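Local coordinates for uncharacterized protein (Shewanella amazonensis, PDB 2QVP), which is probably a zinc-dependent metallocarboxypeptidase of the peptidase M14 family, although its natural substrate is not established, at residues 22-25 / 26-30; 55-58 / 59-63; 141-145 / 146-150; 191-194 / 195-198. All blocks are in the same frame, centred on the assembly; numbering follows the deposited sequence.

Interaction 1: residues 22-25 / 26-30; sequences TDIQ and RFYSL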
loop_
_atom_site.group_PDB
_atom_site.type_symbol
_atom_site.label_atom_id
_atom_site.label_comp_id
_atom_site.label_asym_id
_atom_site.label_seq_id
_atom_site.Cartn_x
_atom_site.Cartn_y
_atom_site.Cartn_z
ATOM N N THR A 22 11.811 6.801 -10.493
ATOM C CA THR A 22 12.780 5.965 -9.859
ATOM C C THR A 22 13.745 6.773 -8.968
ATOM O O THR A 22 14.690 6.189 -8.426
ATOM C CB THR A 22 13.602 5.242 -10.937
ATOM O OG1 THR A 22 14.208 6.209 -11.798
ATOM C CG2 THR A 22 12.727 4.275 -11.762
ATOM N N ASP A 23 13.540 8.096 -8.828
ATOM C CA ASP A 23 14.442 8.955 -8.040
ATOM C C ASP A 23 14.243 8.690 -6.531
ATOM O O ASP A 23 13.576 9.448 -5.810
ATOM C CB ASP A 23 14.248 10.439 -8.404
ATOM C CG ASP A 23 15.417 11.318 -7.965
ATOM O OD1 ASP A 23 16.262 10.881 -7.135
ATOM O OD2 ASP A 23 15.493 12.444 -8.485
ATOM N N ILE A 24 14.889 7.610 -6.079
ATOM C CA ILE A 24 14.775 7.131 -4.699
ATOM C C ILE A 24 15.429 8.088 -3.687
ATOM O O ILE A 24 14.943 8.189 -2.553
ATOM C CB ILE A 24 15.291 5.670 -4.552
ATOM C CG1 ILE A 24 14.747 5.051 -3.261
ATOM C CG2 ILE A 24 16.828 5.623 -4.658
ATOM C CD1 ILE A 24 15.051 3.567 -3.068
ATOM N N GLN A 25 16.486 8.797 -4.089
ATOM C CA GLN A 25 17.109 9.803 -3.209
ATOM C C GLN A 25 16.142 10.958 -2.927
ATOM O O GLN A 25 16.032 11.409 -1.774
ATOM C CB GLN A 25 18.435 10.350 -3.775
ATOM C CG GLN A 25 19.670 9.438 -3.575
ATOM C CD GLN A 25 21.021 10.204 -3.714
ATOM O OE1 GLN A 25 21.060 11.383 -4.110
ATOM N NE2 GLN A 25 22.133 9.524 -3.364
ATOM N N ARG A 26 15.478 11.444 -3.985
ATOM C CA ARG A 26 14.451 12.469 -3.882
ATOM C C ARG A 26 13.269 11.965 -3.056
ATOM O O ARG A 26 12.713 12.729 -2.261
ATOM C CB ARG A 26 13.956 12.938 -5.271
ATOM C CG ARG A 26 12.776 13.968 -5.232
ATOM C CD ARG A 26 13.139 15.275 -4.529
ATOM N NE ARG A 26 14.157 15.998 -5.296
ATOM C CZ ARG A 26 13.926 16.693 -6.412
ATOM N NH1 ARG A 26 12.701 16.822 -6.920
ATOM N NH2 ARG A 26 14.940 17.293 -7.026
ATOM N N PHE A 27 12.855 10.716 -3.300
ATOM C CA PHE A 27 11.791 10.080 -2.543
ATOM C C PHE A 27 12.045 10.105 -1.023
ATOM O O PHE A 27 11.216 10.602 -0.247
ATOM C CB PHE A 27 11.550 8.627 -3.005
ATOM C CG PHE A 27 10.450 7.974 -2.249
ATOM C CD1 PHE A 27 9.132 8.331 -2.514
ATOM C CD2 PHE A 27 10.724 7.089 -1.212
ATOM C CE1 PHE A 27 8.119 7.796 -1.778
ATOM C CE2 PHE A 27 9.710 6.554 -0.461
ATOM C CZ PHE A 27 8.403 6.911 -0.743
ATOM N N TYR A 28 13.194 9.567 -0.596
ATOM C CA TYR A 28 13.540 9.546 0.821
ATOM C C TYR A 28 13.734 10.943 1.378
ATOM O O TYR A 28 13.367 11.175 2.500
ATOM C CB TYR A 28 14.779 8.702 1.095
ATOM C CG TYR A 28 14.594 7.202 1.012
ATOM C CD1 TYR A 28 13.662 6.553 1.817
ATOM C CD2 TYR A 28 15.456 6.417 0.243
ATOM C CE1 TYR A 28 13.556 5.168 1.815
ATOM C CE2 TYR A 28 15.352 5.038 0.227
ATOM C CZ TYR A 28 14.401 4.420 1.012
ATOM O OH TYR A 28 14.295 3.056 1.017
ATOM N N SER A 29 14.274 11.874 0.596
ATOM C CA SER A 29 14.378 13.274 1.054
ATOM C C SER A 29 13.024 13.901 1.393
ATOM O O SER A 29 12.842 14.481 2.483
ATOM C CB SER A 29 15.042 14.116 -0.012
ATOM O OG SER A 29 16.398 13.741 -0.086
ATOM N N LEU A 30 12.062 13.735 0.480
ATOM C CA LEU A 30 10.736 14.301 0.674
ATOM C C LEU A 30 9.939 13.562 1.756
ATOM O O LEU A 30 9.143 14.182 2.457
ATOM C CB LEU A 30 9.959 14.374 -0.645
ATOM C CG LEU A 30 10.622 15.217 -1.736
ATOM C CD1 LEU A 30 9.852 15.084 -3.068
ATOM C CD2 LEU A 30 10.828 16.680 -1.337
#
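Asp23 and Arg26 open the helix 24-38 with an N-cap. The carboxylate oxygen Asp23 OD1 accepts the backbone hydrogen of Arg26 N at 3.3 Å along an almost straight N-H path, yet the donor comes from above the carboxylate plane, 66° out of it. Chi1 of Asp23, -162°, turns CG away from its own nitrogen and over the start of the first turn, where it also rests on Arg26 CB at 3.5 Å. Capping here is thus a matter of backbone and carboxylate: the side chain of Arg26 bends at chi2 and chi3 and carries its guanidinium away, and Asp23 OD2 stays 5.0 Å from Arg26 NE.

Among the backbone bonds, Phe27 N reaches Asp23 O at 2.9 Å and Tyr28 N reaches Ile24 O at 3.0 Å. At the next residue, Gln25 O is gripped twice by Ser29, through its backbone N and through the hydroxyl Ser29 OG (2.9 Å), which arrive on opposite faces of the carbonyl plane.

Apolar contact is carried by Ile24 and Tyr28, lying alongside each other and pointing the same way, with Ile24 CG1 at 3.5 Å from Tyr28 CE2. The phenol ends in a hydrogen bond to the backbone oxygen of Pro52. Ile24 and Tyr28 press on helix 110-115 and on His51 of strand 51-57, while Phe27 turns to helix 80-91, meeting Trp83 edge-to-face.

Interaction 2: residues 55-58 / 59-63; sequences LLQS and PGQKA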
loop_
_atom_site.group_PDB
_atom_site.type_symbol
_atom_site.label_atom_id
_atom_site.label_comp_id
_atom_site.label_asym_id
_atom_site.label_seq_id
_atom_site.Cartn_x
_atom_site.Cartn_y
_atom_site.Cartn_z
ATOM N N LEU A 55 8.917 1.893 8.715
ATOM C CA LEU A 55 7.571 1.868 9.241
ATOM C C LEU A 55 7.415 3.243 9.886
ATOM O O LEU A 55 8.118 3.558 10.836
ATOM C CB LEU A 55 7.361 0.782 10.285
ATOM C CG LEU A 55 5.919 0.791 10.836
ATOM C CD1 LEU A 55 4.917 0.333 9.728
ATOM C CD2 LEU A 55 5.866 -0.049 12.079
ATOM N N LEU A 56 6.512 4.068 9.368
ATOM C CA LEU A 56 6.286 5.390 9.915
ATOM C C LEU A 56 5.007 5.282 10.720
ATOM O O LEU A 56 4.032 4.721 10.221
ATOM C CB LEU A 56 6.126 6.430 8.805
ATOM C CG LEU A 56 7.264 6.669 7.813
ATOM C CD1 LEU A 56 6.938 7.842 6.924
ATOM C CD2 LEU A 56 8.593 6.895 8.499
ATOM N N GLN A 57 4.989 5.803 11.942
ATOM C CA GLN A 57 3.793 5.747 12.781
ATOM C C GLN A 57 3.452 7.135 13.283
ATOM O O GLN A 57 4.349 7.900 13.660
ATOM C CB GLN A 57 4.006 4.782 13.956
ATOM C CG GLN A 57 4.189 3.353 13.483
ATOM C CD GLN A 57 4.144 2.332 14.581
ATOM O OE1 GLN A 57 5.018 2.311 15.463
ATOM N NE2 GLN A 57 3.148 1.422 14.510
ATOM N N SER A 58 2.169 7.464 13.288
ATOM C CA SER A 58 1.739 8.750 13.781
ATOM C C SER A 58 2.071 8.869 15.286
ATOM O O SER A 58 2.171 7.847 15.989
ATOM C CB SER A 58 0.246 8.978 13.520
ATOM O OG SER A 58 -0.576 7.953 14.074
ATOM N N PRO A 59 2.279 10.107 15.763
ATOM C CA PRO A 59 2.613 10.341 17.165
ATOM C C PRO A 59 1.452 10.195 18.148
ATOM O O PRO A 59 0.301 10.471 17.798
ATOM C CB PRO A 59 3.085 11.799 17.166
ATOM C CG PRO A 59 2.377 12.425 16.047
ATOM C CD PRO A 59 2.237 11.371 14.996
ATOM N N GLY A 60 1.779 9.773 19.369
ATOM C CA GLY A 60 0.820 9.671 20.473
ATOM C C GLY A 60 -0.362 8.770 20.214
ATOM O O GLY A 60 -1.508 9.183 20.401
ATOM N N GLN A 61 -0.074 7.547 19.778
ATOM C CA GLN A 61 -1.131 6.574 19.461
ATOM C C GLN A 61 -1.899 6.111 20.733
ATOM O O GLN A 61 -1.288 5.627 21.694
ATOM C CB GLN A 61 -0.569 5.410 18.628
ATOM C CG GLN A 61 -0.164 5.874 17.222
ATOM C CD GLN A 61 0.240 4.749 16.314
ATOM O OE1 GLN A 61 0.500 3.650 16.788
ATOM N NE2 GLN A 61 0.255 4.994 14.991
ATOM N N LYS A 62 -3.225 6.297 20.722
ATOM C CA LYS A 62 -4.103 6.032 21.875
ATOM C C LYS A 62 -4.889 4.728 21.745
ATOM O O LYS A 62 -5.241 4.305 20.640
ATOM C CB LYS A 62 -5.076 7.200 22.083
ATOM C CG LYS A 62 -4.416 8.553 22.370
ATOM C CD LYS A 62 -5.454 9.614 22.699
ATOM N N ALA A 63 -5.206 4.143 22.905
ATOM C CA ALA A 63 -5.872 2.834 23.031
ATOM C C ALA A 63 -7.162 2.639 22.247
ATOM O O ALA A 63 -7.337 1.589 21.607
ATOM C CB ALA A 63 -6.150 2.542 24.521
HETATM O O HOH W 1 -1.436 8.867 16.343
#
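Gln61 folds its side chain back over Ser58, laying CG at 3.3 Å from the carbonyl oxygen Ser58 O and bringing its amide to the serine hydroxyl. With chi1 at -68° and the chain extended beyond CG, the side chain spans the bend and delivers its carboxamide to Ser58. Gln61 NE2 then donates to Ser58 OG at 3.2 Å, a nearly linear bond (174°) with the oxygen lying in the amide plane. This single side-chain bond closes the turn that leads out of strand 51-57.

Ser58 OG sits between its own nitrogen and carbonyl carbon, and has further partners there. A water lies 2.6 Å from Ser58 OG and donates to Pro59 O at 2.8 Å, tying the hydroxyl to the carbonyl of Pro59. The same hydroxyl is also hydrogen-bonded to Leu102 N, so this one oxygen links the turn to strand 101-105, alongside the backbone bonding of Ser58 with Leu102. Gly60, with its positive phi, carries the chain round the bend.

Gln57 crosses Gln61 at about a right angle, their amide planes 70° apart, and its CB comes to 3.9 Å from Gln61 NE2; its own amide nitrogen is taken by Ser103 OG. Strand 51-57 runs between strands 41-48 and 101-105, and Gln61 leans on Asn101 and Ser103 of the latter, while Ser58 and Pro59 rest on Phe97.

Interaction 3: residues 141-145 / 146-150; sequences ADTSA and EGRIL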
loop_
_atom_site.group_PDB
_atom_site.type_symbol
_atom_site.label_atom_id
_atom_site.label_comp_id
_atom_site.label_asym_id
_atom_site.label_seq_id
_atom_site.Cartn_x
_atom_site.Cartn_y
_atom_site.Cartn_z
ATOM N N ALA A 141 9.341 -20.864 1.635
ATOM C CA ALA A 141 10.298 -21.059 0.532
ATOM C C ALA A 141 10.355 -19.904 -0.452
ATOM O O ALA A 141 11.415 -19.570 -0.929
ATOM C CB ALA A 141 9.999 -22.376 -0.195
ATOM N N ASP A 142 9.224 -19.263 -0.706
ATOM C CA ASP A 142 9.173 -18.138 -1.662
ATOM C C ASP A 142 9.171 -16.725 -1.038
ATOM O O ASP A 142 8.889 -15.767 -1.752
ATOM C CB ASP A 142 7.964 -18.311 -2.597
ATOM C CG ASP A 142 6.615 -18.207 -1.877
ATOM O OD1 ASP A 142 6.513 -18.439 -0.639
ATOM O OD2 ASP A 142 5.642 -17.923 -2.592
ATOM N N THR A 143 9.474 -16.568 0.252
ATOM C CA THR A 143 9.450 -15.226 0.855
ATOM C C THR A 143 10.716 -14.491 0.429
ATOM O O THR A 143 11.790 -15.067 0.394
ATOM C CB THR A 143 9.286 -15.279 2.400
ATOM O OG1 THR A 143 8.197 -16.148 2.715
ATOM C CG2 THR A 143 9.004 -13.927 2.996
ATOM N N SER A 144 10.570 -13.232 0.030
ATOM C CA SER A 144 11.701 -12.400 -0.347
ATOM C C SER A 144 12.363 -11.888 0.922
ATOM O O SER A 144 11.762 -11.960 2.014
ATOM C CB SER A 144 11.208 -11.196 -1.111
ATOM O OG SER A 144 10.605 -10.305 -0.185
ATOM N N ALA A 145 13.588 -11.366 0.778
ATOM C CA ALA A 145 14.328 -10.734 1.897
ATOM C C ALA A 145 13.499 -9.672 2.645
ATOM O O ALA A 145 13.528 -9.602 3.870
ATOM C CB ALA A 145 15.634 -10.108 1.394
ATOM N N GLU A 146 12.753 -8.869 1.897
ATOM C CA GLU A 146 11.901 -7.819 2.460
ATOM C C GLU A 146 10.730 -8.433 3.227
ATOM O O GLU A 146 10.350 -7.973 4.317
ATOM C CB GLU A 146 11.358 -6.882 1.372
ATOM C CG GLU A 146 12.431 -6.124 0.543
ATOM C CD GLU A 146 13.045 -6.907 -0.598
ATOM O OE1 GLU A 146 12.507 -8.009 -0.945
ATOM O OE2 GLU A 146 14.063 -6.400 -1.144
ATOM N N GLY A 147 10.163 -9.487 2.640
ATOM C CA GLY A 147 9.074 -10.210 3.253
ATOM C C GLY A 147 9.531 -10.780 4.568
ATOM O O GLY A 147 8.775 -10.713 5.520
ATOM N N ARG A 148 10.769 -11.299 4.620
ATOM C CA ARG A 148 11.317 -11.838 5.860
ATOM C C ARG A 148 11.503 -10.718 6.897
ATOM O O ARG A 148 11.222 -10.925 8.089
ATOM C CB ARG A 148 12.596 -12.639 5.594
ATOM C CG ARG A 148 12.313 -13.932 4.820
ATOM C CD ARG A 148 13.566 -14.721 4.455
ATOM N NE ARG A 148 13.202 -15.918 3.685
ATOM C CZ ARG A 148 12.920 -17.128 4.184
ATOM N NH1 ARG A 148 12.984 -17.403 5.486
ATOM N NH2 ARG A 148 12.576 -18.095 3.355
ATOM N N ILE A 149 11.937 -9.532 6.452
ATOM C CA ILE A 149 12.072 -8.348 7.344
ATOM C C ILE A 149 10.719 -7.970 7.958
ATOM O O ILE A 149 10.629 -7.770 9.179
ATOM C CB ILE A 149 12.688 -7.118 6.626
ATOM C CG1 ILE A 149 14.190 -7.321 6.456
ATOM C CG2 ILE A 149 12.356 -5.760 7.385
ATOM C CD1 ILE A 149 14.824 -6.325 5.550
ATOM N N LEU A 150 9.679 -7.884 7.129
ATOM C CA LEU A 150 8.334 -7.555 7.623
ATOM C C LEU A 150 7.769 -8.646 8.537
ATOM O O LEU A 150 7.118 -8.320 9.539
ATOM C CB LEU A 150 7.365 -7.223 6.475
ATOM C CG LEU A 150 7.294 -5.745 6.039
ATOM C CD1 LEU A 150 8.644 -5.022 6.050
ATOM C CD2 LEU A 150 6.605 -5.655 4.678
#
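Ser144 is the N-cap residue of helix 145-152, its hydroxyl bonded to Gly147 and to Glu146 at once. Ser144 OG accepts from Gly147 N at 3.0 Å, the capping bond, and gives its own hydrogen to Glu146 OE1 at 3.1 Å, approaching that oxygen on its anti lone pair. A chi1 of 74° tucks the hydroxyl between the backbone nitrogen and carbonyl carbon of Ser144, facing the amides of the first turn. Glu146 curls back at chi2 to meet it, and its OE1 is also held by Asn120 ND2, so the capping serine is positioned by a carboxylate that is itself anchored to a loop.

The first helical bonds follow: Arg148 N to Ser144 O at 2.9 Å and Ile149 N to Ala145 O at 3.0 Å.

Outside these bonds, Thr143 packs on the opening turn. Its hydroxyl is engaged by Gly129 O and Gly140 N, whereas its methyl turns to the helix, over the backbone of Gly147, which has no side chain to obstruct it. Thr143 CG2 lies 3.6 Å from both Gly147 C and Arg148 N.

Interaction 4: residues 191-194 / 195-198; sequences FSHS and LRDA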
loop_
_atom_site.group_PDB
_atom_site.type_symbol
_atom_site.label_atom_id
_atom_site.label_comp_id
_atom_site.label_asym_id
_atom_site.label_seq_id
_atom_site.Cartn_x
_atom_site.Cartn_y
_atom_site.Cartn_z
ATOM N N PHE A 191 -17.596 0.074 1.977
ATOM C CA PHE A 191 -16.134 0.111 2.051
ATOM C C PHE A 191 -15.472 -0.143 0.692
ATOM O O PHE A 191 -14.655 0.658 0.234
ATOM C CB PHE A 191 -15.613 -0.878 3.093
ATOM C CG PHE A 191 -14.113 -0.950 3.155
ATOM C CD1 PHE A 191 -13.389 0.043 3.793
ATOM C CD2 PHE A 191 -13.428 -1.999 2.560
ATOM C CE1 PHE A 191 -12.010 -0.018 3.846
ATOM C CE2 PHE A 191 -12.076 -2.045 2.596
ATOM C CZ PHE A 191 -11.358 -1.067 3.251
ATOM N N SER A 192 -15.834 -1.258 0.079
ATOM C CA SER A 192 -15.321 -1.648 -1.211
ATOM C C SER A 192 -15.712 -0.640 -2.299
ATOM O O SER A 192 -14.873 -0.207 -3.096
ATOM C CB SER A 192 -15.866 -3.029 -1.601
ATOM O OG SER A 192 -15.442 -4.056 -0.724
ATOM N N HIS A 193 -16.998 -0.294 -2.322
ATOM C CA HIS A 193 -17.517 0.631 -3.332
ATOM C C HIS A 193 -16.913 2.039 -3.234
ATOM O O HIS A 193 -16.670 2.654 -4.268
ATOM C CB HIS A 193 -19.054 0.696 -3.306
ATOM C CG HIS A 193 -19.720 -0.616 -3.573
ATOM N ND1 HIS A 193 -20.986 -0.916 -3.108
ATOM C CD2 HIS A 193 -19.273 -1.733 -4.201
ATOM C CE1 HIS A 193 -21.307 -2.144 -3.477
ATOM N NE2 HIS A 193 -20.285 -2.662 -4.140
ATOM N N SER A 194 -16.668 2.529 -2.015
ATOM C CA SER A 194 -16.108 3.873 -1.845
ATOM C C SER A 194 -14.662 3.961 -2.364
ATOM O O SER A 194 -14.305 4.936 -3.013
ATOM C CB SER A 194 -16.231 4.317 -0.382
ATOM O OG SER A 194 -17.610 4.366 -0.002
ATOM N N LEU A 195 -13.860 2.942 -2.071
ATOM C CA LEU A 195 -12.475 2.889 -2.540
ATOM C C LEU A 195 -12.412 2.741 -4.045
ATOM O O LEU A 195 -11.593 3.398 -4.697
ATOM C CB LEU A 195 -11.663 1.776 -1.843
ATOM C CG LEU A 195 -10.868 2.240 -0.619
ATOM C CD1 LEU A 195 -9.643 3.044 -1.064
ATOM C CD2 LEU A 195 -11.721 3.047 0.342
ATOM N N ARG A 196 -13.272 1.904 -4.606
ATOM C CA ARG A 196 -13.245 1.763 -6.052
ATOM C C ARG A 196 -13.780 3.028 -6.709
ATOM O O ARG A 196 -13.244 3.435 -7.737
ATOM C CB ARG A 196 -13.916 0.470 -6.510
ATOM C CG ARG A 196 -15.351 0.420 -6.597
ATOM C CD ARG A 196 -15.911 0.918 -7.892
ATOM N NE ARG A 196 -17.067 0.100 -8.158
ATOM C CZ ARG A 196 -18.264 0.182 -7.558
ATOM N NH1 ARG A 196 -18.579 1.093 -6.651
ATOM N NH2 ARG A 196 -19.182 -0.680 -7.897
ATOM N N ASP A 197 -14.800 3.654 -6.108
ATOM C CA ASP A 197 -15.322 4.945 -6.606
ATOM C C ASP A 197 -14.243 6.009 -6.566
ATOM O O ASP A 197 -14.110 6.732 -7.526
ATOM C CB ASP A 197 -16.571 5.442 -5.839
ATOM C CG ASP A 197 -17.852 4.687 -6.213
ATOM O OD1 ASP A 197 -17.841 3.833 -7.127
ATOM O OD2 ASP A 197 -18.893 4.959 -5.578
ATOM N N ALA A 198 -13.474 6.087 -5.479
ATOM C CA ALA A 198 -12.385 7.045 -5.361
ATOM C C ALA A 198 -11.417 6.962 -6.545
ATOM O O ALA A 198 -11.063 7.990 -7.110
ATOM C CB ALA A 198 -11.626 6.852 -4.033
HETATM O O HOH W 2 -19.760 5.110 -2.590
#
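Chi1 of Arg196, 80°, sets CG between its backbone nitrogen and carbonyl carbon, and bends at chi2 and chi3 then swing the guanidinium back along the helix toward His193. The histidine points the same way, and the two side chains lie alongside with ring and guanidinium planes only 18° apart. His193 CD2 sits over one face of the guanidinium, 4.0 Å from Arg196 CZ, while Arg196 NH1 touches His193 CB at 3.4 Å.

Arg196 NH1 has two further, weak attachments. It reaches back to the carbonyl oxygen His193 O at 3.4 Å, and it forms a salt bridge with Asp197 OD1 at 2.9 Å, whose hydrogen-bond angle is a poor 124°. Arg196 NE adds a weak hydrogen bond to Ser218 O, and a water donates to the other carboxylate oxygen, Asp197 OD2.

The backbone bonds are those of an alpha helix: Arg196 N to Ser192 O at 3.0 Å, Asp197 N to His193 O at 2.8 Å and Ala198 N to Ser194 O at 2.8 Å. The side of helix 190-200 facing helix 252-270 is largely apolar, with Phe191, Leu195 and Ala198 set on Phe266, Ala262 and Thr265. Ser192 OG turns to Thr181 of strand 178-182 and to Glu183 just beyond it.

How the interactions relate
The four contacts follow one another along the chain and none touches another. Interactions 1 and 3 cap the starts of helices 24-38 and 145-152, interaction 2 turns the chain after strand 51-57, and interaction 4 lies within helix 190-200. Strand 51-57 links the first three: residues of 22-30 and of 146-150 lean on it, while 55-57 belong to it. Their centres lie 24 to 25 Å apart. Interaction 4 stands about 30 Å from interactions 1 and 3, across the centre of the chain, beside strand 178-182. The eight-stranded mixed sheet is thus the shared frame, and only interaction 4 comes near the predicted active-site Glu245, about 10 Å from Arg196, side chain to side chain.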